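Local coordinates for nucleosome assembly protein 1, putative (Plasmodium falciparum, PDB 3FS3), which probably binds histones as a chaperone of the nucleosome assembly protein family and so takes part in chromatin assembly, at residues E64-D67 / Y68-K71; Y74-F77 / L78-K82; Q81-H84 / D85-G88; V273-T276 / I277-I281. All blocks are in the same frame, centred on the assembly; numbering follows the deposited sequence.

Contact 1: E64-D67 / Y68-K71; sequences EYYD and YESK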
loop_
_atom_site.group_PDB
_atom_site.type_symbol
_atom_site.label_atom_id
_atom_site.label_comp_id
_atom_site.label_asym_id
_atom_site.label_seq_id
_atom_site.Cartn_x
_atom_site.Cartn_y
_atom_site.Cartn_z
ATOM N N GLU A 64 -2.118 21.308 13.804
ATOM C CA GLU A 64 -2.262 21.929 12.493
ATOM C C GLU A 64 -2.021 20.870 11.409
ATOM O O GLU A 64 -2.701 20.851 10.380
ATOM C CB GLU A 64 -1.256 23.073 12.335
ATOM C CG GLU A 64 -1.733 24.188 11.430
ATOM C CD GLU A 64 -0.637 25.162 11.053
ATOM O OE1 GLU A 64 0.197 25.500 11.921
ATOM O OE2 GLU A 64 -0.620 25.607 9.884
ATOM N N TYR A 65 -1.046 19.992 11.635
ATOM C CA TYR A 65 -0.759 18.942 10.663
ATOM C C TYR A 65 -1.996 18.066 10.461
ATOM O O TYR A 65 -2.418 17.817 9.327
ATOM C CB TYR A 65 0.398 18.051 11.124
ATOM C CG TYR A 65 0.691 16.933 10.141
ATOM C CD1 TYR A 65 1.595 17.119 9.093
ATOM C CD2 TYR A 65 0.006 15.720 10.210
ATOM C CE1 TYR A 65 1.805 16.134 8.141
ATOM C CE2 TYR A 65 0.206 14.725 9.258
ATOM C CZ TYR A 65 1.109 14.941 8.225
ATOM O OH TYR A 65 1.323 13.967 7.275
ATOM N N TYR A 66 -2.567 17.600 11.568
ATOM C CA TYR A 66 -3.746 16.740 11.530
ATOM C C TYR A 66 -4.938 17.376 10.823
ATOM O O TYR A 66 -5.718 16.679 10.175
ATOM C CB TYR A 66 -4.140 16.317 12.948
ATOM C CG TYR A 66 -3.179 15.313 13.565
ATOM C CD1 TYR A 66 -2.775 14.177 12.853
ATOM C CD2 TYR A 66 -2.684 15.489 14.858
ATOM C CE1 TYR A 66 -1.901 13.241 13.415
ATOM C CE2 TYR A 66 -1.810 14.560 15.431
ATOM C CZ TYR A 66 -1.425 13.439 14.704
ATOM O OH TYR A 66 -0.577 12.514 15.263
ATOM N N ASP A 67 -5.076 18.696 10.943
ATOM C CA ASP A 67 -6.165 19.394 10.276
ATOM C C ASP A 67 -5.955 19.271 8.764
ATOM O O ASP A 67 -6.847 18.832 8.038
ATOM C CB ASP A 67 -6.206 20.874 10.684
ATOM C CG ASP A 67 -6.647 21.077 12.132
ATOM O OD1 ASP A 67 -7.539 20.330 12.601
ATOM O OD2 ASP A 67 -6.118 21.993 12.801
ATOM N N TYR A 68 -4.770 19.646 8.291
ATOM C CA TYR A 68 -4.477 19.550 6.869
ATOM C C TYR A 68 -4.593 18.107 6.392
ATOM O O TYR A 68 -5.144 17.843 5.326
ATOM C CB TYR A 68 -3.071 20.076 6.571
ATOM C CG TYR A 68 -3.008 21.573 6.427
ATOM C CD1 TYR A 68 -3.774 22.231 5.469
ATOM C CD2 TYR A 68 -2.183 22.333 7.242
ATOM C CE1 TYR A 68 -3.716 23.614 5.330
ATOM C CE2 TYR A 68 -2.116 23.712 7.110
ATOM C CZ TYR A 68 -2.884 24.347 6.151
ATOM O OH TYR A 68 -2.803 25.713 6.011
ATOM N N GLU A 69 -4.073 17.172 7.179
ATOM C CA GLU A 69 -4.138 15.772 6.800
ATOM C C GLU A 69 -5.587 15.293 6.648
ATOM O O GLU A 69 -5.889 14.504 5.758
ATOM C CB GLU A 69 -3.403 14.901 7.822
ATOM C CG GLU A 69 -3.334 13.428 7.421
ATOM C CD GLU A 69 -2.631 12.573 8.455
ATOM O OE1 GLU A 69 -3.142 12.465 9.588
ATOM O OE2 GLU A 69 -1.565 12.013 8.135
ATOM N N SER A 70 -6.481 15.763 7.516
ATOM C CA SER A 70 -7.884 15.371 7.429
ATOM C C SER A 70 -8.468 15.898 6.131
ATOM O O SER A 70 -9.267 15.229 5.484
ATOM C CB SER A 70 -8.686 15.933 8.598
ATOM O OG SER A 70 -8.228 15.395 9.819
ATOM N N LYS A 71 -8.062 17.104 5.753
ATOM C CA LYS A 71 -8.551 17.704 4.519
ATOM C C LYS A 71 -8.002 16.970 3.292
ATOM O O LYS A 71 -8.691 16.860 2.279
ATOM C CB LYS A 71 -8.194 19.193 4.485
ATOM C CG LYS A 71 -8.880 19.987 5.596
ATOM C CD LYS A 71 -8.548 21.473 5.542
ATOM C CE LYS A 71 -9.385 22.281 6.542
ATOM N NZ LYS A 71 -9.156 21.907 7.972
#
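The carboxylate of E69 overlaps the outer edge of the Y65 ring, one helical turn back on the long helix 49-99. OE2 lies 3.4 Å from Y65 CE2, near the plane of the ring, while the carboxylate itself is turned steeply, 76° between the two planes. Four residues apart, the two share a flank of the helix; with CG opposite the backbone N in each (chi1 179° for Y65, -175° for E69), the extended glutamate runs up to the ring. Its other oxygen, OE1, comes in the plane of the Y66 ring at the edge, 3.7 Å from CD1, and so the acid sits between two tyrosine rims. Farther round, E64 and Y68 run side by side, with E64 OE2 3.7 Å from Y68 CE2. Beneath these side chains the i to i+4 backbone bonds continue, and Y66 O takes a second donor: S70 OG at 2.8 Å, reaching it from the opposite face of the carbonyl plane to S70 N. The polar ends point across a subunit boundary, where E64 forms a salt bridge with K93, Y66 a hydrogen bond with D287 and E69 one with Y284, all of the second subunit. Such pairing of a long helix with a second subunit is characteristic of NAP-family proteins, whose dimers form through this helix.

Contact 2: Y74-F77 / L78-K82; sequences YELF and LLRQK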
loop_
_atom_site.group_PDB
_atom_site.type_symbol
_atom_site.label_atom_id
_atom_site.label_comp_id
_atom_site.label_asym_id
_atom_site.label_seq_id
_atom_site.Cartn_x
_atom_site.Cartn_y
_atom_site.Cartn_z
ATOM N N TYR A 74 -9.886 13.785 2.952
ATOM C CA TYR A 74 -11.203 14.060 2.393
ATOM C C TYR A 74 -11.120 14.198 0.875
ATOM O O TYR A 74 -11.906 13.583 0.149
ATOM C CB TYR A 74 -11.792 15.339 2.993
ATOM C CG TYR A 74 -13.215 15.588 2.553
ATOM C CD1 TYR A 74 -14.251 14.760 2.987
ATOM C CD2 TYR A 74 -13.523 16.622 1.673
ATOM C CE1 TYR A 74 -15.559 14.954 2.553
ATOM C CE2 TYR A 74 -14.824 16.826 1.233
ATOM C CZ TYR A 74 -15.838 15.988 1.675
ATOM O OH TYR A 74 -17.126 16.177 1.231
ATOM N N GLU A 75 -10.173 15.000 0.390
ATOM C CA GLU A 75 -10.028 15.164 -1.053
ATOM C C GLU A 75 -9.658 13.839 -1.734
ATOM O O GLU A 75 -9.950 13.644 -2.910
ATOM C CB GLU A 75 -8.987 16.242 -1.387
ATOM C CG GLU A 75 -9.426 17.658 -1.024
ATOM C CD GLU A 75 -8.575 18.728 -1.684
ATOM O OE1 GLU A 75 -8.634 18.861 -2.925
ATOM O OE2 GLU A 75 -7.840 19.437 -0.968
ATOM N N LEU A 76 -9.024 12.931 -0.994
ATOM C CA LEU A 76 -8.662 11.628 -1.551
ATOM C C LEU A 76 -9.929 10.775 -1.689
ATOM O O LEU A 76 -10.096 10.048 -2.661
ATOM C CB LEU A 76 -7.653 10.913 -0.646
ATOM C CG LEU A 76 -7.218 9.503 -1.077
ATOM C CD1 LEU A 76 -6.584 9.552 -2.459
ATOM C CD2 LEU A 76 -6.230 8.934 -0.067
ATOM N N PHE A 77 -10.819 10.874 -0.706
ATOM C CA PHE A 77 -12.073 10.131 -0.733
ATOM C C PHE A 77 -12.876 10.588 -1.941
ATOM O O PHE A 77 -13.412 9.771 -2.682
ATOM C CB PHE A 77 -12.878 10.388 0.544
ATOM C CG PHE A 77 -12.363 9.656 1.758
ATOM C CD1 PHE A 77 -11.120 9.027 1.744
ATOM C CD2 PHE A 77 -13.123 9.614 2.929
ATOM C CE1 PHE A 77 -10.636 8.371 2.881
ATOM C CE2 PHE A 77 -12.649 8.961 4.072
ATOM C CZ PHE A 77 -11.403 8.337 4.046
ATOM N N LEU A 78 -12.956 11.902 -2.129
ATOM C CA LEU A 78 -13.678 12.475 -3.255
ATOM C C LEU A 78 -13.113 11.945 -4.560
ATOM O O LEU A 78 -13.842 11.433 -5.413
ATOM C CB LEU A 78 -13.559 14.002 -3.258
ATOM C CG LEU A 78 -14.462 14.816 -2.331
ATOM C CD1 LEU A 78 -14.094 16.293 -2.425
ATOM C CD2 LEU A 78 -15.919 14.608 -2.723
ATOM N N LEU A 79 -11.800 12.070 -4.697
ATOM C CA LEU A 79 -11.101 11.646 -5.898
ATOM C C LEU A 79 -11.403 10.203 -6.270
ATOM O O LEU A 79 -11.791 9.931 -7.401
ATOM C CB LEU A 79 -9.593 11.847 -5.720
ATOM C CG LEU A 79 -8.752 11.753 -6.990
ATOM C CD1 LEU A 79 -9.210 12.823 -7.989
ATOM C CD2 LEU A 79 -7.271 11.927 -6.639
ATOM N N ARG A 80 -11.240 9.280 -5.327
ATOM C CA ARG A 80 -11.505 7.871 -5.613
ATOM C C ARG A 80 -12.984 7.608 -5.945
ATOM O O ARG A 80 -13.295 6.747 -6.764
ATOM C CB ARG A 80 -11.054 6.987 -4.439
ATOM C CG ARG A 80 -9.537 7.017 -4.146
ATOM C CD ARG A 80 -9.157 5.903 -3.172
ATOM N NE ARG A 80 -7.760 5.929 -2.730
ATOM C CZ ARG A 80 -6.712 5.688 -3.513
ATOM N NH1 ARG A 80 -6.888 5.404 -4.799
ATOM N NH2 ARG A 80 -5.484 5.717 -3.002
ATOM N N GLN A 81 -13.892 8.353 -5.325
ATOM C CA GLN A 81 -15.316 8.178 -5.600
ATOM C C GLN A 81 -15.613 8.628 -7.021
ATOM O O GLN A 81 -16.229 7.900 -7.796
ATOM C CB GLN A 81 -16.170 8.995 -4.627
ATOM C CG GLN A 81 -16.063 8.555 -3.176
ATOM C CD GLN A 81 -16.328 7.076 -2.999
ATOM O OE1 GLN A 81 -15.584 6.237 -3.509
ATOM N NE2 GLN A 81 -17.395 6.745 -2.275
ATOM N N LYS A 82 -15.163 9.830 -7.358
ATOM C CA LYS A 82 -15.370 10.386 -8.685
ATOM C C LYS A 82 -14.991 9.393 -9.784
ATOM O O LYS A 82 -15.800 9.084 -10.659
ATOM C CB LYS A 82 -14.549 11.666 -8.843
ATOM C CG LYS A 82 -14.468 12.180 -10.265
ATOM C CD LYS A 82 -13.471 13.319 -10.365
ATOM C CE LYS A 82 -13.130 13.642 -11.811
ATOM N NZ LYS A 82 -12.120 14.738 -11.892
#
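Four backbone hydrogen bonds carry this turn of helix 49-99, from the amides of L78, L79, R80 and Q81 to the carbonyls of Y74, E75, L76 and F77. The straightest joins R80 N to L76 O at 3.0 Å, with 173° at the hydrogen. Outside these bonds lies a contact of mixed character between L76 and R80, whose side chains run alongside each other in the same direction. The arginine stays extended from CG to NE, which carries its guanidinium past the leucine; L76 CD1 then covers one face of that flat group, 3.8 Å from R80 NE. On another side of the helix, Y74 and L78 make an apolar contact, methyl CD1 of L78 lying 3.8 Å from Y74 CE2 and oblique to the ring. With CG beside the backbone N (chi1 -65°), Q81 rests that methylene against F77 O. The second subunit covers the flank formed by E75, L76, L79 and R80: L76 meets its own counterpart there, while L79 and R80 rest on F72 of that chain. E75 OE2 is held from across the interface, by a hydrogen bond from Y83 and a salt bridge from K82, both of the second subunit. The chemistry implies a division of labour: main-chain bonds keep the helix regular, while L76 and R80 pack on each other within the chain, and that flank, with L79, meets the second subunit beside the E75 charge pairing.

Contact 3: Q81-H84 / D85-G88; sequences QKYH and DLYG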
loop_
_atom_site.group_PDB
_atom_site.type_symbol
_atom_site.label_atom_id
_atom_site.label_comp_id
_atom_site.label_asym_id
_atom_site.label_seq_id
_atom_site.Cartn_x
_atom_site.Cartn_y
_atom_site.Cartn_z
ATOM N N GLN A 81 -13.892 8.353 -5.325
ATOM C CA GLN A 81 -15.316 8.178 -5.600
ATOM C C GLN A 81 -15.613 8.628 -7.021
ATOM O O GLN A 81 -16.229 7.900 -7.796
ATOM C CB GLN A 81 -16.170 8.995 -4.627
ATOM C CG GLN A 81 -16.063 8.555 -3.176
ATOM C CD GLN A 81 -16.328 7.076 -2.999
ATOM O OE1 GLN A 81 -15.584 6.237 -3.509
ATOM N NE2 GLN A 81 -17.395 6.745 -2.275
ATOM N N LYS A 82 -15.163 9.830 -7.358
ATOM C CA LYS A 82 -15.370 10.386 -8.685
ATOM C C LYS A 82 -14.991 9.393 -9.784
ATOM O O LYS A 82 -15.800 9.084 -10.659
ATOM C CB LYS A 82 -14.549 11.666 -8.843
ATOM C CG LYS A 82 -14.468 12.180 -10.265
ATOM C CD LYS A 82 -13.471 13.319 -10.365
ATOM C CE LYS A 82 -13.130 13.642 -11.811
ATOM N NZ LYS A 82 -12.120 14.738 -11.892
ATOM N N TYR A 83 -13.763 8.890 -9.742
ATOM C CA TYR A 83 -13.334 7.953 -10.767
ATOM C C TYR A 83 -14.050 6.617 -10.670
ATOM O O TYR A 83 -14.259 5.949 -11.683
ATOM C CB TYR A 83 -11.810 7.801 -10.737
ATOM C CG TYR A 83 -11.142 8.993 -11.391
ATOM C CD1 TYR A 83 -10.882 9.003 -12.761
ATOM C CD2 TYR A 83 -10.888 10.159 -10.663
ATOM C CE1 TYR A 83 -10.398 10.145 -13.393
ATOM C CE2 TYR A 83 -10.404 11.305 -11.284
ATOM C CZ TYR A 83 -10.164 11.293 -12.650
ATOM O OH TYR A 83 -9.713 12.433 -13.277
ATOM N N HIS A 84 -14.441 6.224 -9.463
ATOM C CA HIS A 84 -15.181 4.982 -9.329
ATOM C C HIS A 84 -16.431 5.104 -10.203
ATOM O O HIS A 84 -16.798 4.163 -10.901
ATOM C CB HIS A 84 -15.613 4.734 -7.888
ATOM C CG HIS A 84 -16.478 3.522 -7.733
ATOM N ND1 HIS A 84 -16.024 2.247 -8.002
ATOM C CD2 HIS A 84 -17.778 3.391 -7.380
ATOM C CE1 HIS A 84 -17.007 1.385 -7.819
ATOM N NE2 HIS A 84 -18.082 2.053 -7.442
ATOM N N ASP A 85 -17.067 6.276 -10.160
ATOM C CA ASP A 85 -18.268 6.539 -10.949
ATOM C C ASP A 85 -17.973 6.702 -12.434
ATOM O O ASP A 85 -18.831 6.443 -13.274
ATOM C CB ASP A 85 -19.001 7.780 -10.429
ATOM C CG ASP A 85 -19.731 7.516 -9.120
ATOM O OD1 ASP A 85 -20.522 6.546 -9.061
ATOM O OD2 ASP A 85 -19.519 8.275 -8.151
ATOM N N LEU A 86 -16.763 7.140 -12.763
ATOM C CA LEU A 86 -16.389 7.279 -14.163
ATOM C C LEU A 86 -16.101 5.893 -14.753
ATOM O O LEU A 86 -16.349 5.657 -15.929
ATOM C CB LEU A 86 -15.167 8.197 -14.308
ATOM C CG LEU A 86 -15.473 9.677 -14.026
ATOM C CD1 LEU A 86 -14.224 10.511 -14.180
ATOM C CD2 LEU A 86 -16.558 10.173 -14.977
ATOM N N TYR A 87 -15.592 4.970 -13.941
ATOM C CA TYR A 87 -15.306 3.616 -14.439
ATOM C C TYR A 87 -16.583 2.796 -14.645
ATOM O O TYR A 87 -16.663 1.964 -15.559
ATOM C CB TYR A 87 -14.386 2.844 -13.480
ATOM C CG TYR A 87 -13.031 3.474 -13.224
ATOM C CD1 TYR A 87 -12.320 4.111 -14.246
ATOM C CD2 TYR A 87 -12.453 3.421 -11.961
ATOM C CE1 TYR A 87 -11.063 4.683 -14.008
ATOM C CE2 TYR A 87 -11.193 3.988 -11.711
ATOM C CZ TYR A 87 -10.509 4.619 -12.737
ATOM O OH TYR A 87 -9.286 5.199 -12.486
ATOM N N GLY A 88 -17.568 3.031 -13.780
ATOM C CA GLY A 88 -18.834 2.316 -13.843
ATOM C C GLY A 88 -19.408 2.071 -15.228
ATOM O O GLY A 88 -19.636 0.920 -15.601
#
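This is an intrahelical contact, one turn of the long dimerisation helix 49-99 of the NAP fold, and its two tyrosines face the second subunit. Y83 is the buried centre. The CD1 methyl of L86, three residues on, lies over one face of its ring in a CH-pi contact, 4.2 Å from the centroid and 24° off the normal. The side chain of L86 also crosses that of K82, whose CE comes within 4.1 Å of the same methyl. On the partner chain, F72 meets the Y83 ring edge-to-face, and the polar ends of Y83 and K82 go to E75 of that subunit. H84 turns instead to its own chain, where its ring packs edge-to-face with that of Y147. Y87 reaches the ring of Y65 of the second subunit, and Y68 of that subunit packs against both L86 and Y87. With CG anti to its carbonyl carbon (chi1 -60°), Y87 lays its ring back over the preceding turn and across the CB of Y83. There the carbonyl oxygen Y83 O, which accepts the Y87 amide at 2.8 Å, also stands 3.1 Å above the ring plane of Y87, offset toward the rim.

Contact 4: V273-T276 / I277-I281; sequences VALT and IKERI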
loop_
_atom_site.group_PDB
_atom_site.type_symbol
_atom_site.label_atom_id
_atom_site.label_comp_id
_atom_site.label_asym_id
_atom_site.label_seq_id
_atom_site.Cartn_x
_atom_site.Cartn_y
_atom_site.Cartn_z
ATOM N N VAL A 273 -6.306 -12.561 -2.836
ATOM C CA VAL A 273 -7.058 -12.904 -4.038
ATOM C C VAL A 273 -8.110 -11.835 -4.322
ATOM O O VAL A 273 -8.228 -11.355 -5.444
ATOM C CB VAL A 273 -7.771 -14.261 -3.884
ATOM C CG1 VAL A 273 -8.698 -14.500 -5.065
ATOM C CG2 VAL A 273 -6.739 -15.377 -3.782
ATOM N N ALA A 274 -8.860 -11.464 -3.289
ATOM C CA ALA A 274 -9.913 -10.467 -3.415
ATOM C C ALA A 274 -9.372 -9.150 -3.926
ATOM O O ALA A 274 -9.986 -8.496 -4.771
ATOM C CB ALA A 274 -10.584 -10.256 -2.075
ATOM N N LEU A 275 -8.218 -8.767 -3.400
ATOM C CA LEU A 275 -7.577 -7.521 -3.777
ATOM C C LEU A 275 -7.161 -7.547 -5.246
ATOM O O LEU A 275 -7.272 -6.550 -5.950
ATOM C CB LEU A 275 -6.350 -7.286 -2.895
ATOM C CG LEU A 275 -5.912 -5.831 -2.741
ATOM C CD1 LEU A 275 -6.970 -5.062 -1.951
ATOM C CD2 LEU A 275 -4.581 -5.775 -2.012
ATOM N N THR A 276 -6.675 -8.697 -5.699
ATOM C CA THR A 276 -6.238 -8.844 -7.077
ATOM C C THR A 276 -7.424 -8.743 -8.030
ATOM O O THR A 276 -7.323 -8.132 -9.094
ATOM C CB THR A 276 -5.531 -10.194 -7.292
ATOM O OG1 THR A 276 -4.397 -10.279 -6.422
ATOM C CG2 THR A 276 -5.062 -10.331 -8.727
ATOM N N ILE A 277 -8.545 -9.344 -7.650
ATOM C CA ILE A 277 -9.733 -9.299 -8.487
ATOM C C ILE A 277 -10.235 -7.868 -8.554
ATOM O O ILE A 277 -10.545 -7.353 -9.621
ATOM C CB ILE A 277 -10.850 -10.209 -7.929
ATOM C CG1 ILE A 277 -10.454 -11.677 -8.118
ATOM C CG2 ILE A 277 -12.184 -9.892 -8.620
ATOM C CD1 ILE A 277 -11.467 -12.675 -7.590
ATOM N N LYS A 278 -10.288 -7.230 -7.394
ATOM C CA LYS A 278 -10.754 -5.859 -7.270
ATOM C C LYS A 278 -9.895 -4.828 -7.992
ATOM O O LYS A 278 -10.406 -4.001 -8.740
ATOM C CB LYS A 278 -10.842 -5.496 -5.782
ATOM C CG LYS A 278 -10.999 -4.015 -5.478
ATOM C CD LYS A 278 -11.236 -3.808 -3.984
ATOM C CE LYS A 278 -11.428 -2.340 -3.630
ATOM N NZ LYS A 278 -10.169 -1.551 -3.775
ATOM N N GLU A 279 -8.588 -4.885 -7.780
ATOM C CA GLU A 279 -7.694 -3.899 -8.377
ATOM C C GLU A 279 -7.050 -4.275 -9.703
ATOM O O GLU A 279 -6.580 -3.403 -10.428
ATOM C CB GLU A 279 -6.589 -3.550 -7.382
ATOM C CG GLU A 279 -7.093 -3.221 -5.995
ATOM C CD GLU A 279 -5.996 -2.694 -5.098
ATOM O OE1 GLU A 279 -4.985 -3.407 -4.909
ATOM O OE2 GLU A 279 -6.146 -1.563 -4.583
ATOM N N ARG A 280 -7.030 -5.563 -10.021
ATOM C CA ARG A 280 -6.395 -6.021 -11.247
ATOM C C ARG A 280 -7.314 -6.606 -12.309
ATOM O O ARG A 280 -7.366 -6.099 -13.427
ATOM C CB ARG A 280 -5.295 -7.029 -10.898
ATOM C CG ARG A 280 -3.948 -6.380 -10.579
ATOM C CD ARG A 280 -3.378 -5.750 -11.844
ATOM N NE ARG A 280 -1.975 -5.373 -11.718
ATOM C CZ ARG A 280 -1.193 -5.061 -12.748
ATOM N NH1 ARG A 280 -1.679 -5.081 -13.980
ATOM N NH2 ARG A 280 0.077 -4.736 -12.547
ATOM N N ILE A 281 -8.030 -7.671 -11.966
ATOM C CA ILE A 281 -8.931 -8.328 -12.906
ATOM C C ILE A 281 -10.021 -7.396 -13.431
ATOM O O ILE A 281 -10.207 -7.257 -14.636
ATOM C CB ILE A 281 -9.606 -9.558 -12.254
ATOM C CG1 ILE A 281 -8.537 -10.505 -11.700
ATOM C CG2 ILE A 281 -10.481 -10.286 -13.270
ATOM C CD1 ILE A 281 -7.664 -11.151 -12.758
#
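L275 carries CG opposite its backbone N (chi1 -156°) and E279 carries CG beside its own (chi1 -49°), which brings the two side chains together, running alongside in the same direction one turn apart on helix 260-289. The glutamate is extended beyond CG, and its OE1 comes to 3.4 Å from L275 CG, a carboxylate oxygen resting against hydrocarbon. V273 and I277 also run side by side, but as a purely apolar pair on the buried flank, with V273 CG1 4.2 Å from I277 CD1. The backbone departs from a regular alpha-helix just beyond. T276 O accepts two amides: R280 N at 2.7 Å, from above the carbonyl plane with a bent 136° at the hydrogen, and I281 N at 3.0 Å, in that plane. The second bond spans five residues and marks a pi-type turn at 277-281, where R280 CB also passes close to T276 O. T276 OG1 is tied back to E272 O. Around the helix, A274, I277 and K278 lean on strand 158-164, K278 adding a cation-pi contact with F158, while T276 packs against helix 123-126. Chemically, the contact combines A274 and I277 laid on strand 158-164 with a locally widened helix: one carbonyl serves two donors, so the amides of both R280 and I281 remain bonded where the turn widens.

Overall arrangement
Contacts 1, 2 and 3 lie in order along helix 49-99, contacts 2 and 3 sharing Q81 and K82, and all three touch the second subunit; contact 4, on helix 260-289, has its centre about 5 Å from that of the chain, and its segments meet no other chain of the assembly. The first three are surface contacts of the single chain, and contact 1 lies farthest out, its centre about 30 Å from the chain's. Their chemistry shifts along the helix, from a carboxylate between tyrosine edges, through leucine and arginine, to a ring covered by a methyl. Because the dimer pairs these turns reciprocally, residues of contact 1 face those of contact 3 across the interface, whereas contact 4 is partly buried against the sheet.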